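Local coordinates for mandelate racemase / muconate lactonizing enzyme (Burkholderia pseudomallei, PDB 2POD), which is of unknown function but belongs to the enolase superfamily and may act as a lyase, with a sodium ion bound in its barrel domain, at residues B[149-153]-B[350-354]. Sequence-based numbering, arbitrary orientation.
Sequences RYDDL and RAFYD
Arg350 grips the carboxylate of Asp152 side-on in a two-pronged salt bridge: NE gives its hydrogen to the syn lone pair of OD2 of Asp152 at 2.9 Å, and NH2 gives one to OD1 of Asp152 at 3.0 Å. Both bonds are nearly straight and leave close to the guanidinium plane, which limits rotation of the two groups, although their planes stay 24° apart. NH2 also forms a salt bridge with Asp166, so the charge is met by two carboxylates. CG of Arg350 stands between the backbone N and the carbonyl carbon (chi1 60°), and from there the chain runs extended to NE, carrying the guanidinium to Asp152.

Tyr150 approaches the same guanidinium from one face. Its CD1 sits toward the rim, 3.4 Å from NE of Arg350, with the two planes 27° apart, while CD of Arg350 makes a CH-pi contact with the ring, 4.0 Å from its centroid. On the other flank, OD2 of Asp354 comes obliquely to within 3.3 Å of CE2 of Tyr150; nearer the backbone, CB of Tyr150 packs on CB of Ala351.

In the TIM-barrel-like domain of this enolase-superfamily protein, the contact ties the start of helix 152-158 to helix 350-356, which follows barrel strand 346-348; helix 160-170 supplies Asp166, and its Leu163 and Leu167 pack against Arg350.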
loop_
_atom_site.group_PDB
_atom_site.type_symbol
_atom_site.label_atom_id
_atom_site.label_comp_id
_atom_site.label_asym_id
_atom_site.label_seq_id
_atom_site.Cartn_x
_atom_site.Cartn_y
_atom_site.Cartn_z
ATOM N N ARG B 149 -52.309 10.452 -15.228
ATOM C CA ARG B 149 -51.138 10.058 -16.007
ATOM C C ARG B 149 -49.862 10.058 -15.163
ATOM O O ARG B 149 -49.838 10.597 -14.048
ATOM C CB ARG B 149 -50.983 10.944 -17.255
ATOM C CG ARG B 149 -50.538 12.382 -16.985
ATOM C CD ARG B 149 -51.160 13.350 -17.980
ATOM N NE ARG B 149 -52.172 14.208 -17.358
ATOM C CZ ARG B 149 -52.205 15.537 -17.458
ATOM N NH1 ARG B 149 -51.283 16.186 -18.163
ATOM N NH2 ARG B 149 -53.168 16.221 -16.852
ATOM N N TYR B 150 -48.809 9.444 -15.699
ATOM C CA TYR B 150 -47.529 9.360 -15.005
ATOM C C TYR B 150 -46.477 10.239 -15.677
ATOM O O TYR B 150 -45.581 9.752 -16.378
ATOM C CB TYR B 150 -47.063 7.907 -14.898
ATOM C CG TYR B 150 -48.023 6.985 -14.171
ATOM C CD1 TYR B 150 -48.582 7.346 -12.941
ATOM C CD2 TYR B 150 -48.362 5.745 -14.710
ATOM C CE1 TYR B 150 -49.457 6.498 -12.273
ATOM C CE2 TYR B 150 -49.235 4.892 -14.051
ATOM C CZ TYR B 150 -49.778 5.272 -12.834
ATOM O OH TYR B 150 -50.643 4.420 -12.182
ATOM N N ASP B 151 -46.601 11.542 -15.444
ATOM C CA ASP B 151 -45.745 12.555 -16.055
ATOM C C ASP B 151 -44.511 12.806 -15.175
ATOM O O ASP B 151 -44.255 13.932 -14.749
ATOM C CB ASP B 151 -46.561 13.845 -16.243
ATOM C CG ASP B 151 -45.914 14.824 -17.208
ATOM O OD1 ASP B 151 -45.283 14.384 -18.194
ATOM O OD2 ASP B 151 -46.042 16.043 -16.969
ATOM N N ASP B 152 -43.745 11.746 -14.916
ATOM C CA ASP B 152 -42.939 11.646 -13.695
ATOM C C ASP B 152 -41.602 12.391 -13.756
ATOM O O ASP B 152 -41.084 12.813 -12.725
ATOM C CB ASP B 152 -42.729 10.180 -13.296
ATOM C CG ASP B 152 -43.976 9.543 -12.694
ATOM O OD1 ASP B 152 -44.944 10.271 -12.378
ATOM O OD2 ASP B 152 -43.988 8.305 -12.532
ATOM N N LEU B 153 -41.056 12.547 -14.963
ATOM C CA LEU B 153 -39.909 13.426 -15.201
ATOM C C LEU B 153 -40.238 14.891 -14.934
ATOM O O LEU B 153 -39.522 15.562 -14.190
ATOM C CB LEU B 153 -39.360 13.249 -16.620
ATOM C CG LEU B 153 -38.253 14.216 -17.063
ATOM C CD1 LEU B 153 -36.876 13.760 -16.588
ATOM C CD2 LEU B 153 -38.274 14.421 -18.572
ATOM N N ARG B 350 -43.319 3.117 -13.384
ATOM C CA ARG B 350 -44.773 2.930 -13.429
ATOM C C ARG B 350 -45.423 3.353 -14.747
ATOM O O ARG B 350 -46.368 2.711 -15.207
ATOM C CB ARG B 350 -45.470 3.549 -12.210
ATOM C CG ARG B 350 -45.259 5.043 -12.041
ATOM C CD ARG B 350 -45.956 5.570 -10.808
ATOM N NE ARG B 350 -45.948 7.031 -10.805
ATOM C CZ ARG B 350 -46.701 7.794 -10.016
ATOM N NH1 ARG B 350 -47.533 7.246 -9.141
ATOM N NH2 ARG B 350 -46.616 9.113 -10.108
ATOM N N ALA B 351 -44.874 4.398 -15.370
ATOM C CA ALA B 351 -45.249 4.815 -16.729
ATOM C C ALA B 351 -44.950 3.765 -17.806
ATOM O O ALA B 351 -45.454 3.856 -18.928
ATOM C CB ALA B 351 -44.569 6.132 -17.081
ATOM N N PHE B 352 -44.126 2.780 -17.463
ATOM C CA PHE B 352 -43.738 1.739 -18.405
ATOM C C PHE B 352 -44.641 0.517 -18.219
ATOM O O PHE B 352 -45.269 0.061 -19.180
ATOM C CB PHE B 352 -42.262 1.355 -18.213
ATOM C CG PHE B 352 -41.270 2.321 -18.829
ATOM C CD1 PHE B 352 -41.583 3.667 -19.033
ATOM C CD2 PHE B 352 -39.996 1.874 -19.180
ATOM C CE1 PHE B 352 -40.654 4.542 -19.594
ATOM C CE2 PHE B 352 -39.057 2.747 -19.739
ATOM C CZ PHE B 352 -39.389 4.083 -19.946
ATOM N N TYR B 353 -44.717 0.005 -16.986
ATOM C CA TYR B 353 -45.509 -1.198 -16.696
ATOM C C TYR B 353 -47.032 -1.033 -16.633
ATOM O O TYR B 353 -47.764 -1.989 -16.896
ATOM C CB TYR B 353 -44.954 -2.018 -15.512
ATOM C CG TYR B 353 -45.002 -1.342 -14.155
ATOM C CD1 TYR B 353 -46.203 -1.199 -13.456
ATOM C CD2 TYR B 353 -43.838 -0.880 -13.551
ATOM C CE1 TYR B 353 -46.245 -0.585 -12.211
ATOM C CE2 TYR B 353 -43.870 -0.269 -12.305
ATOM C CZ TYR B 353 -45.072 -0.121 -11.643
ATOM O OH TYR B 353 -45.101 0.485 -10.410
ATOM N N ASP B 354 -47.503 0.161 -16.272
ATOM C CA ASP B 354 -48.919 0.512 -16.471
ATOM C C ASP B 354 -49.164 1.089 -17.867
ATOM O O ASP B 354 -50.310 1.188 -18.311
ATOM C CB ASP B 354 -49.436 1.485 -15.398
ATOM C CG ASP B 354 -49.180 1.001 -13.972
ATOM O OD1 ASP B 354 -49.598 -0.124 -13.614
ATOM O OD2 ASP B 354 -48.570 1.767 -13.194
HETATM O O HOH W 1 -42.772 6.565 -13.930
#